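Local atomic coordinates of xyloglucan-specific endo-beta-1,4-glucanase BoGH9A (Bacteroides ovatus, PDB entry 6DHT), a protein that hydrolyses internal beta-1,4-glucosidic linkages in the xyloglucan backbone, releasing xyloglucan oligosaccharides. Residues A[222-226]-A[271-275]; A[233-238]-A[263-268]; A[412-416]-A[462-466]; A[424-429]-A[469-473]. All blocks are in the same frame, centred on the assembly; numbering follows the deposited sequence.

Interaction 1. Residues A[222-226]-A[271-275]; sequences LDWML and FAAVM
M275 reaches from helix 265-281 in among L222, M225 and L226 of helix 213-226, a worked example of how one flexible thioether packs between two helices. From CB the chain leads to M275 CG, which settles over the F271 ring, 3.8 Å above the plane and near the centre. Rotation about CB-CG (chi2 -66°) swings the sulfur off the ring toward the leucines, where M275 SD lies 3.9 Å from L226 CD2. Both helices belong to the (alpha/alpha)6 barrel of family 9 glycoside hydrolases; their short segments cross obliquely, the N-to-C directions 136° apart, with axes 11.4 Å from each other, a spacing that long side chains bridge. The terminal methyl goes deepest: M275 CE is 3.7 Å from M225 CB, touches the CD2 branches of both leucines, and stands 3.4 Å from L222 O, a carbonyl already engaged by L226 N. Beside it M225 crosses V274 at about a right angle, M225 CE resting 3.9 Å from V274 CG1. F271 turns its edge to the other helix, with F271 CE2 3.3 Å from M225 O, while A299 and A303 of helix 292-309 also pack against this ring.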
loop_
_atom_site.group_PDB
_atom_site.type_symbol
_atom_site.label_atom_id
_atom_site.label_comp_id
_atom_site.label_asym_id
_atom_site.label_seq_id
_atom_site.Cartn_x
_atom_site.Cartn_y
_atom_site.Cartn_z
ATOM N N LEU A 222 8.853 12.684 2.768
ATOM C CA LEU A 222 8.377 14.065 2.616
ATOM C C LEU A 222 9.529 15.068 2.524
ATOM O O LEU A 222 9.470 16.025 1.734
ATOM C CB LEU A 222 7.467 14.453 3.772
ATOM C CG LEU A 222 6.105 13.725 3.783
ATOM C CD1 LEU A 222 5.409 13.810 5.166
ATOM C CD2 LEU A 222 5.188 14.212 2.643
ATOM N N ASP A 223 10.560 14.849 3.326
ATOM C CA ASP A 223 11.701 15.768 3.331
ATOM C C ASP A 223 12.379 15.754 1.966
ATOM O O ASP A 223 12.741 16.809 1.428
ATOM C CB ASP A 223 12.686 15.368 4.421
ATOM C CG ASP A 223 13.627 16.483 4.799
ATOM O OD1 ASP A 223 13.241 17.662 4.645
ATOM O OD2 ASP A 223 14.730 16.161 5.279
ATOM N N TRP A 224 12.547 14.569 1.386
ATOM C CA TRP A 224 13.040 14.497 0.013
ATOM C C TRP A 224 12.091 15.205 -0.969
ATOM O O TRP A 224 12.535 15.954 -1.847
ATOM C CB TRP A 224 13.261 13.041 -0.437
ATOM C CG TRP A 224 13.400 12.985 -1.907
ATOM C CD1 TRP A 224 14.404 13.539 -2.639
ATOM C CD2 TRP A 224 12.473 12.441 -2.854
ATOM N NE1 TRP A 224 14.181 13.343 -3.971
ATOM C CE2 TRP A 224 12.990 12.686 -4.136
ATOM C CE3 TRP A 224 11.261 11.753 -2.745
ATOM C CZ2 TRP A 224 12.340 12.267 -5.283
ATOM C CZ3 TRP A 224 10.629 11.336 -3.890
ATOM C CH2 TRP A 224 11.154 11.593 -5.132
ATOM N N MET A 225 10.780 14.966 -0.847
ATOM C CA MET A 225 9.816 15.544 -1.782
ATOM C C MET A 225 9.944 17.071 -1.867
ATOM O O MET A 225 9.840 17.629 -2.952
ATOM C CB MET A 225 8.382 15.154 -1.391
ATOM C CG MET A 225 8.083 13.699 -1.573
ATOM S SD MET A 225 6.369 13.282 -1.187
ATOM C CE MET A 225 5.556 13.767 -2.697
ATOM N N LEU A 226 10.152 17.725 -0.730
ATOM C CA LEU A 226 10.347 19.179 -0.703
ATOM C C LEU A 226 11.444 19.632 -1.673
ATOM O O LEU A 226 11.317 20.690 -2.301
ATOM C CB LEU A 226 10.665 19.641 0.717
ATOM C CG LEU A 226 9.512 19.536 1.712
ATOM C CD1 LEU A 226 10.030 19.860 3.084
ATOM C CD2 LEU A 226 8.381 20.493 1.384
ATOM N N PHE A 271 2.018 16.024 -4.856
ATOM C CA PHE A 271 2.828 16.782 -3.914
ATOM C C PHE A 271 1.956 17.757 -3.088
ATOM O O PHE A 271 2.058 17.828 -1.859
ATOM C CB PHE A 271 3.916 17.559 -4.702
ATOM C CG PHE A 271 4.782 18.464 -3.875
ATOM C CD1 PHE A 271 4.313 19.696 -3.510
ATOM C CD2 PHE A 271 6.073 18.121 -3.523
ATOM C CE1 PHE A 271 5.093 20.579 -2.785
ATOM C CE2 PHE A 271 6.870 18.983 -2.789
ATOM C CZ PHE A 271 6.385 20.232 -2.422
ATOM N N ALA A 272 1.098 18.513 -3.770
ATOM C CA ALA A 272 0.264 19.493 -3.086
ATOM C C ALA A 272 -0.661 18.815 -2.085
ATOM O O ALA A 272 -0.780 19.254 -0.954
ATOM C CB ALA A 272 -0.524 20.299 -4.092
ATOM N N ALA A 273 -1.282 17.720 -2.506
ATOM C CA ALA A 273 -2.243 17.021 -1.650
ATOM C C ALA A 273 -1.550 16.483 -0.410
ATOM O O ALA A 273 -2.015 16.676 0.702
ATOM C CB ALA A 273 -2.898 15.907 -2.414
ATOM N N VAL A 274 -0.442 15.771 -0.601
ATOM C CA VAL A 274 0.224 15.147 0.530
ATOM C C VAL A 274 0.889 16.169 1.436
ATOM O O VAL A 274 0.962 15.987 2.635
ATOM C CB VAL A 274 1.182 14.032 0.062
ATOM C CG1 VAL A 274 2.502 14.566 -0.427
ATOM C CG2 VAL A 274 1.406 13.007 1.167
ATOM N N MET A 275 1.334 17.282 0.867
ATOM C CA MET A 275 1.939 18.314 1.700
ATOM C C MET A 275 0.872 19.060 2.527
ATOM O O MET A 275 1.082 19.307 3.703
ATOM C CB MET A 275 2.790 19.263 0.837
ATOM C CG MET A 275 4.068 18.604 0.343
ATOM S SD MET A 275 5.161 18.240 1.701
ATOM C CE MET A 275 6.394 17.258 0.857
#

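Interaction 2. Residues A[233-238]-A[263-268]; sequences DGGVYH and KSVTAA
K263 and D233 form a salt bridge in which K263 NZ meets D233 OD2 at 2.8 Å, approaching on the syn side but 28° out of the carboxylate plane; a weak bond runs to D233 OD1. That second oxygen also accepts from G235 N, from above the carboxylate plane, closing an Asx turn. D230 gives the ammonium another carboxylate partner. A second polar pair joins H238 ND1 to S264 OG at 2.8 Å, in the plane of the imidazole. S264 is the N-cap of helix 265-281: besides pairing with H238, its OG accepts the capping bond from A267 N (3.0 Å), while H238 NE2 binds the E332 carbonyl. A water linking V236 N to S264 O and a weak bond from S264 N to V236 O tie the backbones around the single bridge of Y237 with K263, beside antiparallel strands 239-241 and 259-260.

Farther out, the extended K263 lies alongside Y237, with K263 CG 3.9 Å from Y237 CD1. It also passes G235, K263 CD being 4.0 Å from G235 CA, where a beta carbon would clash. V236 CG2 packs 4.0 Å from A268 CA. An alanine in place of D233 would probably leave G235 N without its turn partner and K263 relying on D230. The chemistry thus implies a loop pinned at both ends: by charge at D233, and through an imidazole to a helix N-cap at H238.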
loop_
_atom_site.group_PDB
_atom_site.type_symbol
_atom_site.label_atom_id
_atom_site.label_comp_id
_atom_site.label_asym_id
_atom_site.label_seq_id
_atom_site.Cartn_x
_atom_site.Cartn_y
_atom_site.Cartn_z
ATOM N N ASP A 233 9.082 28.688 -9.768
ATOM C CA ASP A 233 7.711 28.575 -10.264
ATOM C C ASP A 233 6.805 27.619 -9.472
ATOM O O ASP A 233 5.608 27.550 -9.742
ATOM C CB ASP A 233 7.703 28.186 -11.739
ATOM C CG ASP A 233 8.177 26.771 -11.983
ATOM O OD1 ASP A 233 8.622 26.098 -11.024
ATOM O OD2 ASP A 233 8.104 26.332 -13.149
ATOM N N GLY A 234 7.369 26.887 -8.514
ATOM C CA GLY A 234 6.569 26.003 -7.666
ATOM C C GLY A 234 6.286 24.627 -8.255
ATOM O O GLY A 234 5.669 23.789 -7.596
ATOM N N GLY A 235 6.717 24.381 -9.489
ATOM C CA GLY A 235 6.492 23.099 -10.128
ATOM C C GLY A 235 7.359 22.013 -9.516
ATOM O O GLY A 235 8.307 22.297 -8.780
ATOM N N VAL A 236 6.980 20.772 -9.771
ATOM C CA VAL A 236 7.596 19.608 -9.121
ATOM C C VAL A 236 8.046 18.615 -10.188
ATOM O O VAL A 236 7.258 18.211 -11.036
ATOM C CB VAL A 236 6.613 18.953 -8.121
ATOM C CG1 VAL A 236 7.239 17.732 -7.430
ATOM C CG2 VAL A 236 6.178 19.952 -7.094
ATOM N N TYR A 237 9.328 18.244 -10.145
ATOM C CA TYR A 237 9.908 17.303 -11.097
ATOM C C TYR A 237 9.241 15.954 -10.895
ATOM O O TYR A 237 8.981 15.563 -9.756
ATOM C CB TYR A 237 11.429 17.204 -10.878
ATOM C CG TYR A 237 12.120 18.558 -10.895
ATOM C CD1 TYR A 237 12.149 19.326 -12.053
ATOM C CD2 TYR A 237 12.751 19.042 -9.779
ATOM C CE1 TYR A 237 12.775 20.557 -12.069
ATOM C CE2 TYR A 237 13.373 20.269 -9.781
ATOM C CZ TYR A 237 13.377 21.019 -10.928
ATOM O OH TYR A 237 14.007 22.238 -10.898
ATOM N N HIS A 238 8.945 15.256 -11.985
ATOM C CA HIS A 238 8.176 14.008 -11.930
ATOM C C HIS A 238 8.892 12.930 -11.131
ATOM O O HIS A 238 8.267 12.228 -10.325
ATOM C CB HIS A 238 7.884 13.534 -13.351
ATOM C CG HIS A 238 6.852 12.453 -13.463
ATOM N ND1 HIS A 238 5.503 12.658 -13.234
ATOM C CD2 HIS A 238 6.968 11.159 -13.828
ATOM C CE1 HIS A 238 4.843 11.542 -13.455
ATOM N NE2 HIS A 238 5.708 10.609 -13.811
ATOM N N LYS A 263 8.852 18.508 -15.069
ATOM C CA LYS A 263 7.740 18.790 -14.164
ATOM C C LYS A 263 6.434 18.257 -14.745
ATOM O O LYS A 263 6.204 18.346 -15.946
ATOM C CB LYS A 263 7.632 20.301 -13.950
ATOM C CG LYS A 263 8.802 20.921 -13.226
ATOM C CD LYS A 263 8.754 22.444 -13.366
ATOM C CE LYS A 263 9.878 23.115 -12.613
ATOM N NZ LYS A 263 10.207 24.456 -13.204
ATOM N N SER A 264 5.563 17.694 -13.901
ATOM C CA SER A 264 4.272 17.192 -14.381
ATOM C C SER A 264 3.145 17.698 -13.487
ATOM O O SER A 264 3.366 18.026 -12.327
ATOM C CB SER A 264 4.252 15.673 -14.421
ATOM O OG SER A 264 4.291 15.147 -13.103
ATOM N N VAL A 265 1.946 17.759 -14.051
ATOM C CA VAL A 265 0.792 18.267 -13.327
ATOM C C VAL A 265 0.420 17.297 -12.209
ATOM O O VAL A 265 0.063 17.727 -11.112
ATOM C CB VAL A 265 -0.402 18.512 -14.282
ATOM C CG1 VAL A 265 -0.882 17.231 -14.933
ATOM C CG2 VAL A 265 -1.513 19.225 -13.574
ATOM N N THR A 266 0.564 16.003 -12.475
ATOM C CA THR A 266 0.228 14.987 -11.474
ATOM C C THR A 266 1.249 14.986 -10.326
ATOM O O THR A 266 0.885 14.871 -9.160
ATOM C CB THR A 266 0.125 13.617 -12.116
ATOM O OG1 THR A 266 1.257 13.420 -12.972
ATOM C CG2 THR A 266 -1.143 13.517 -12.926
ATOM N N ALA A 267 2.526 15.141 -10.633
ATOM C CA ALA A 267 3.514 15.306 -9.569
ATOM C C ALA A 267 3.205 16.505 -8.689
ATOM O O ALA A 267 3.266 16.434 -7.453
ATOM C CB ALA A 267 4.922 15.411 -10.145
ATOM N N ALA A 268 2.901 17.631 -9.327
ATOM C CA ALA A 268 2.601 18.834 -8.597
ATOM C C ALA A 268 1.385 18.648 -7.693
ATOM O O ALA A 268 1.397 19.083 -6.553
ATOM C CB ALA A 268 2.372 19.988 -9.556
HETATM O O HOH W 1 4.970 20.310 -11.710
#

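Interaction 3. Residues A[412-416]-A[462-466]; sequences ADKVI and VYLTN
A412 opens the contact by setting its CB against the ring of Y463, 3.5 Å from Y463 CE1, where the small methyl lets the tyrosine come close to helix 395-416. The next residue, D413, receives the end of that tyrosine: Y463 OH donates to D413 OD1 over 2.6 Å. The acceptor lies in the ring plane at its edge, and the hydroxyl arrives on the syn side of the carboxylate, somewhat out of its plane. Ring and carboxylate are almost coplanar, 13° apart.

One turn after A412, I416 spans the rest of the interface with two branches. Its CG1 sits between the backbone N and the carbonyl carbon (chi1 65°), which sends I416 CD1 across V462 at about a right angle, 3.9 Å from V462 CG2. The other branch, CG2, presses on the amide of N466, 3.6 Å from N466 CG. That amide is held by its own helix, since N466 ND2 donates to V462 O at 2.9 Å while N466 N reaches the same oxygen from the opposite face. L451 of helix 439-458 also packs on I416.

These helices of the (alpha/alpha)6 barrel cross at 52° in their short segments. A phenylalanine in place of Y463 would probably keep the packing on A412 but leave D413 without its hydroxyl donor. The hydroxyl's donation is likely to favour the charged form of D413, which is itself exposed, so the contact pairs a polar clasp at that carboxylate with apolar branches of I416 that rest on V462 and on the self-anchored N466 amide.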
loop_
_atom_site.group_PDB
_atom_site.type_symbol
_atom_site.label_atom_id
_atom_site.label_comp_id
_atom_site.label_asym_id
_atom_site.label_seq_id
_atom_site.Cartn_x
_atom_site.Cartn_y
_atom_site.Cartn_z
ATOM N N ALA A 412 -19.433 -0.842 -2.168
ATOM C CA ALA A 412 -19.203 -1.897 -1.183
ATOM C C ALA A 412 -20.246 -2.998 -1.306
ATOM O O ALA A 412 -19.931 -4.179 -1.243
ATOM C CB ALA A 412 -19.210 -1.342 0.218
ATOM N N ASP A 413 -21.499 -2.616 -1.490
ATOM C CA ASP A 413 -22.562 -3.604 -1.606
ATOM C C ASP A 413 -22.341 -4.481 -2.822
ATOM O O ASP A 413 -22.584 -5.693 -2.771
ATOM C CB ASP A 413 -23.930 -2.923 -1.695
ATOM C CG ASP A 413 -24.322 -2.238 -0.408
ATOM O OD1 ASP A 413 -23.720 -2.527 0.645
ATOM O OD2 ASP A 413 -25.258 -1.404 -0.434
ATOM N N LYS A 414 -21.862 -3.896 -3.907
ATOM C CA LYS A 414 -21.612 -4.651 -5.129
ATOM C C LYS A 414 -20.440 -5.622 -4.930
ATOM O O LYS A 414 -20.492 -6.779 -5.347
ATOM C CB LYS A 414 -21.336 -3.702 -6.292
ATOM C CG LYS A 414 -21.557 -4.306 -7.674
ATOM C CD LYS A 414 -21.352 -3.271 -8.793
ATOM C CE LYS A 414 -22.335 -2.105 -8.692
ATOM N NZ LYS A 414 -23.760 -2.554 -8.678
ATOM N N VAL A 415 -19.394 -5.154 -4.264
ATOM C CA VAL A 415 -18.202 -5.964 -4.028
ATOM C C VAL A 415 -18.509 -7.210 -3.201
ATOM O O VAL A 415 -17.934 -8.279 -3.468
ATOM C CB VAL A 415 -17.104 -5.110 -3.317
ATOM C CG1 VAL A 415 -16.057 -5.985 -2.610
ATOM C CG2 VAL A 415 -16.451 -4.163 -4.292
ATOM N N ILE A 416 -19.391 -7.107 -2.211
ATOM C CA ILE A 416 -19.600 -8.205 -1.263
ATOM C C ILE A 416 -20.674 -9.182 -1.733
ATOM O O ILE A 416 -20.872 -10.243 -1.130
ATOM C CB ILE A 416 -19.940 -7.736 0.157
ATOM C CG1 ILE A 416 -21.278 -6.995 0.213
ATOM C CG2 ILE A 416 -18.818 -6.846 0.715
ATOM C CD1 ILE A 416 -21.789 -6.779 1.594
ATOM N N VAL A 462 -20.902 -6.512 8.314
ATOM C CA VAL A 462 -20.678 -7.279 7.090
ATOM C C VAL A 462 -19.537 -6.700 6.243
ATOM O O VAL A 462 -18.778 -7.431 5.620
ATOM C CB VAL A 462 -21.995 -7.413 6.271
ATOM C CG1 VAL A 462 -22.458 -6.071 5.742
ATOM C CG2 VAL A 462 -21.856 -8.422 5.164
ATOM N N TYR A 463 -19.404 -5.380 6.219
ATOM C CA TYR A 463 -18.339 -4.799 5.417
ATOM C C TYR A 463 -16.962 -5.150 6.009
ATOM O O TYR A 463 -16.025 -5.475 5.272
ATOM C CB TYR A 463 -18.520 -3.294 5.403
ATOM C CG TYR A 463 -19.767 -2.787 4.698
ATOM C CD1 TYR A 463 -20.106 -3.191 3.422
ATOM C CD2 TYR A 463 -20.587 -1.862 5.322
ATOM C CE1 TYR A 463 -21.221 -2.702 2.787
ATOM C CE2 TYR A 463 -21.689 -1.356 4.693
ATOM C CZ TYR A 463 -22.009 -1.769 3.439
ATOM O OH TYR A 463 -23.127 -1.268 2.812
ATOM N N LEU A 464 -16.843 -5.073 7.324
ATOM C CA LEU A 464 -15.596 -5.402 8.005
ATOM C C LEU A 464 -15.269 -6.892 7.872
ATOM O O LEU A 464 -14.120 -7.269 7.650
ATOM C CB LEU A 464 -15.662 -4.965 9.460
ATOM C CG LEU A 464 -14.388 -5.151 10.267
ATOM C CD1 LEU A 464 -13.279 -4.339 9.642
ATOM C CD2 LEU A 464 -14.612 -4.747 11.696
ATOM N N THR A 465 -16.294 -7.734 7.976
ATOM C CA THR A 465 -16.112 -9.163 7.831
ATOM C C THR A 465 -15.489 -9.448 6.484
ATOM O O THR A 465 -14.577 -10.297 6.367
ATOM C CB THR A 465 -17.464 -9.869 7.961
ATOM O OG1 THR A 465 -17.919 -9.730 9.299
ATOM C CG2 THR A 465 -17.338 -11.352 7.677
ATOM N N ASN A 466 -15.963 -8.770 5.445
ATOM C CA ASN A 466 -15.435 -8.966 4.115
ATOM C C ASN A 466 -14.004 -8.429 3.917
ATOM O O ASN A 466 -13.231 -8.965 3.128
ATOM C CB ASN A 466 -16.429 -8.445 3.066
ATOM C CG ASN A 466 -17.524 -9.455 2.784
ATOM O OD1 ASN A 466 -17.301 -10.383 2.016
ATOM N ND2 ASN A 466 -18.685 -9.276 3.389
#

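Interaction 4. Residues A[424-429]-A[469-473]; sequences FHAPYG and RNMDY
Y428 and N470 supply the direct hydrogen bond between the loop and helix 461-474: Y428 N donates to N470 OD1 at 3.1 Å, tilted 21° from the carbonyl plane. P427 CD lies beside the same amide oxygen. The amide is fixed from its other end by Q447 of helix 439-458, which accepts from ND2. A bridging water adds an indirect link, accepting a hydrogen bond from Y473 OH (2.7 Å) and donating one to G429 O.

Aromatic contact follows a T-shaped geometry. With CG anti to its backbone N (chi1 175°), Y428 carries an edge to the face of Y473, the ring centroids 5.1 Å apart and the planes at 85°; Y428 CE2 comes 3.6 Å from Y473 CE1. The Y428 hydroxyl is tied to the D434 carbonyl. G429 lies beside Y473 where a beta carbon would collide with that ring.

The charged member is R469, whose extended chain runs past the H425 carbonyl, R469 CD lying 3.3 Å from H425 O. H425 CD2 then sits over one face of the guanidinium, 3.6 Å from R469 NE. The group is gripped by E30, E420 and N466.

Apolar packing completes the seam: A426 CB is 3.8 Å from R469 CB, and F424 CB approaches the edge of the Y473 ring at CD2. E30 belongs to the N-terminal Ig-like domain, and F424 and H425 rest on its strand 32-35. R469 is thus a buried arginine, probably kept charged by E30 and E420, that couples this barrel loop and helix to the neighbouring domain.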
loop_
_atom_site.group_PDB
_atom_site.type_symbol
_atom_site.label_atom_id
_atom_site.label_comp_id
_atom_site.label_asym_id
_atom_site.label_seq_id
_atom_site.Cartn_x
_atom_site.Cartn_y
_atom_site.Cartn_z
ATOM N N PHE A 424 -13.021 -19.391 -2.425
ATOM C CA PHE A 424 -12.081 -19.029 -1.363
ATOM C C PHE A 424 -12.696 -18.113 -0.307
ATOM O O PHE A 424 -11.990 -17.608 0.559
ATOM C CB PHE A 424 -10.793 -18.467 -1.962
ATOM C CG PHE A 424 -9.932 -19.527 -2.589
ATOM C CD1 PHE A 424 -9.247 -20.418 -1.796
ATOM C CD2 PHE A 424 -9.801 -19.611 -3.955
ATOM C CE1 PHE A 424 -8.486 -21.424 -2.352
ATOM C CE2 PHE A 424 -9.026 -20.618 -4.517
ATOM C CZ PHE A 424 -8.366 -21.500 -3.700
ATOM N N HIS A 425 -14.018 -17.969 -0.354
ATOM C CA HIS A 425 -14.786 -17.281 0.676
ATOM C C HIS A 425 -14.308 -15.822 0.890
ATOM O O HIS A 425 -14.051 -15.406 2.016
ATOM C CB HIS A 425 -14.763 -18.059 1.997
ATOM C CG HIS A 425 -15.997 -17.881 2.822
ATOM N ND1 HIS A 425 -17.182 -18.526 2.533
ATOM C CD2 HIS A 425 -16.243 -17.120 3.915
ATOM C CE1 HIS A 425 -18.102 -18.175 3.414
ATOM N NE2 HIS A 425 -17.557 -17.326 4.269
ATOM N N ALA A 426 -14.158 -15.085 -0.196
ATOM C CA ALA A 426 -13.749 -13.665 -0.122
ATOM C C ALA A 426 -14.281 -12.908 -1.309
ATOM O O ALA A 426 -14.480 -13.457 -2.373
ATOM C CB ALA A 426 -12.225 -13.507 -0.075
ATOM N N PRO A 427 -14.474 -11.584 -1.149
ATOM C CA PRO A 427 -14.917 -10.824 -2.314
ATOM C C PRO A 427 -13.925 -10.854 -3.468
ATOM O O PRO A 427 -14.309 -10.858 -4.637
ATOM C CB PRO A 427 -15.047 -9.397 -1.774
ATOM C CG PRO A 427 -15.102 -9.492 -0.336
ATOM C CD PRO A 427 -14.513 -10.796 0.096
ATOM N N TYR A 428 -12.642 -10.850 -3.127
ATOM C CA TYR A 428 -11.576 -10.888 -4.108
ATOM C C TYR A 428 -11.198 -12.327 -4.480
ATOM O O TYR A 428 -11.076 -13.182 -3.611
ATOM C CB TYR A 428 -10.337 -10.174 -3.548
ATOM C CG TYR A 428 -9.162 -10.286 -4.491
ATOM C CD1 TYR A 428 -9.006 -9.414 -5.562
ATOM C CD2 TYR A 428 -8.227 -11.307 -4.368
ATOM C CE1 TYR A 428 -7.953 -9.525 -6.442
ATOM C CE2 TYR A 428 -7.173 -11.426 -5.248
ATOM C CZ TYR A 428 -7.044 -10.548 -6.299
ATOM O OH TYR A 428 -5.986 -10.643 -7.187
ATOM N N GLY A 429 -11.020 -12.576 -5.775
ATOM C CA GLY A 429 -10.324 -13.768 -6.239
ATOM C C GLY A 429 -11.143 -14.738 -7.053
ATOM O O GLY A 429 -10.641 -15.806 -7.354
ATOM N N ARG A 469 -11.801 -11.080 5.138
ATOM C CA ARG A 469 -11.736 -12.181 4.164
ATOM C C ARG A 469 -10.665 -11.923 3.107
ATOM O O ARG A 469 -9.920 -12.831 2.717
ATOM C CB ARG A 469 -13.089 -12.417 3.491
ATOM C CG ARG A 469 -14.145 -12.968 4.418
ATOM C CD ARG A 469 -15.525 -13.028 3.769
ATOM N NE ARG A 469 -16.535 -13.562 4.675
ATOM C CZ ARG A 469 -17.847 -13.415 4.499
ATOM N NH1 ARG A 469 -18.322 -12.753 3.451
ATOM N NH2 ARG A 469 -18.690 -13.934 5.366
ATOM N N ASN A 470 -10.580 -10.691 2.617
ATOM C CA ASN A 470 -9.576 -10.352 1.622
ATOM C C ASN A 470 -8.172 -10.425 2.206
ATOM O O ASN A 470 -7.230 -10.831 1.512
ATOM C CB ASN A 470 -9.814 -8.950 1.031
ATOM C CG ASN A 470 -10.773 -8.960 -0.130
ATOM O OD1 ASN A 470 -11.455 -9.945 -0.370
ATOM N ND2 ASN A 470 -10.867 -7.837 -0.836
ATOM N N MET A 471 -8.018 -10.027 3.467
ATOM C CA MET A 471 -6.734 -10.231 4.136
ATOM C C MET A 471 -6.365 -11.730 4.239
ATOM O O MET A 471 -5.214 -12.098 3.989
ATOM C CB MET A 471 -6.679 -9.529 5.511
ATOM C CG MET A 471 -5.340 -9.677 6.204
ATOM S SD MET A 471 -3.940 -8.969 5.248
ATOM C CE MET A 471 -4.222 -7.296 5.695
ATOM N N ASP A 472 -7.324 -12.575 4.600
ATOM C CA ASP A 472 -7.065 -14.007 4.665
ATOM C C ASP A 472 -6.543 -14.511 3.319
ATOM O O ASP A 472 -5.670 -15.396 3.276
ATOM C CB ASP A 472 -8.346 -14.754 5.001
ATOM C CG ASP A 472 -8.691 -14.741 6.486
ATOM O OD1 ASP A 472 -8.113 -13.998 7.305
ATOM O OD2 ASP A 472 -9.587 -15.527 6.870
ATOM N N TYR A 473 -7.099 -13.995 2.229
ATOM C CA TYR A 473 -6.676 -14.398 0.891
ATOM C C TYR A 473 -5.186 -14.150 0.692
ATOM O O TYR A 473 -4.454 -15.056 0.255
ATOM C CB TYR A 473 -7.486 -13.688 -0.222
ATOM C CG TYR A 473 -7.188 -14.205 -1.607
ATOM C CD1 TYR A 473 -6.065 -13.797 -2.292
ATOM C CD2 TYR A 473 -8.017 -15.131 -2.206
ATOM C CE1 TYR A 473 -5.756 -14.286 -3.545
ATOM C CE2 TYR A 473 -7.725 -15.616 -3.461
ATOM C CZ TYR A 473 -6.606 -15.184 -4.125
ATOM O OH TYR A 473 -6.300 -15.700 -5.379
HETATM O O HOH W 2 -8.366 -17.035 -6.433
#

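How the interactions relate
The four contacts form two pairs within the catalytic domain. Interactions 1 and 2 share helix 265-281 and touch where V236 packs on F271, with interaction 2 nested in the chain loop that interaction 1 closes. Interactions 3 and 4 share helix 461-474 and alternate along the chain, meeting where P427 packs against V415 and N466. The pairs stand well apart: interactions 1 and 4 have centres about 34 Å apart, on opposite sides of the chain's centre. Chemistry varies with place. Interaction 1 is buried between helices, its touching side chains all apolar; interactions 2 and 4, also buried, anchor loops through polar groups; interaction 3, only partly buried, meets solvent through an acidic residue.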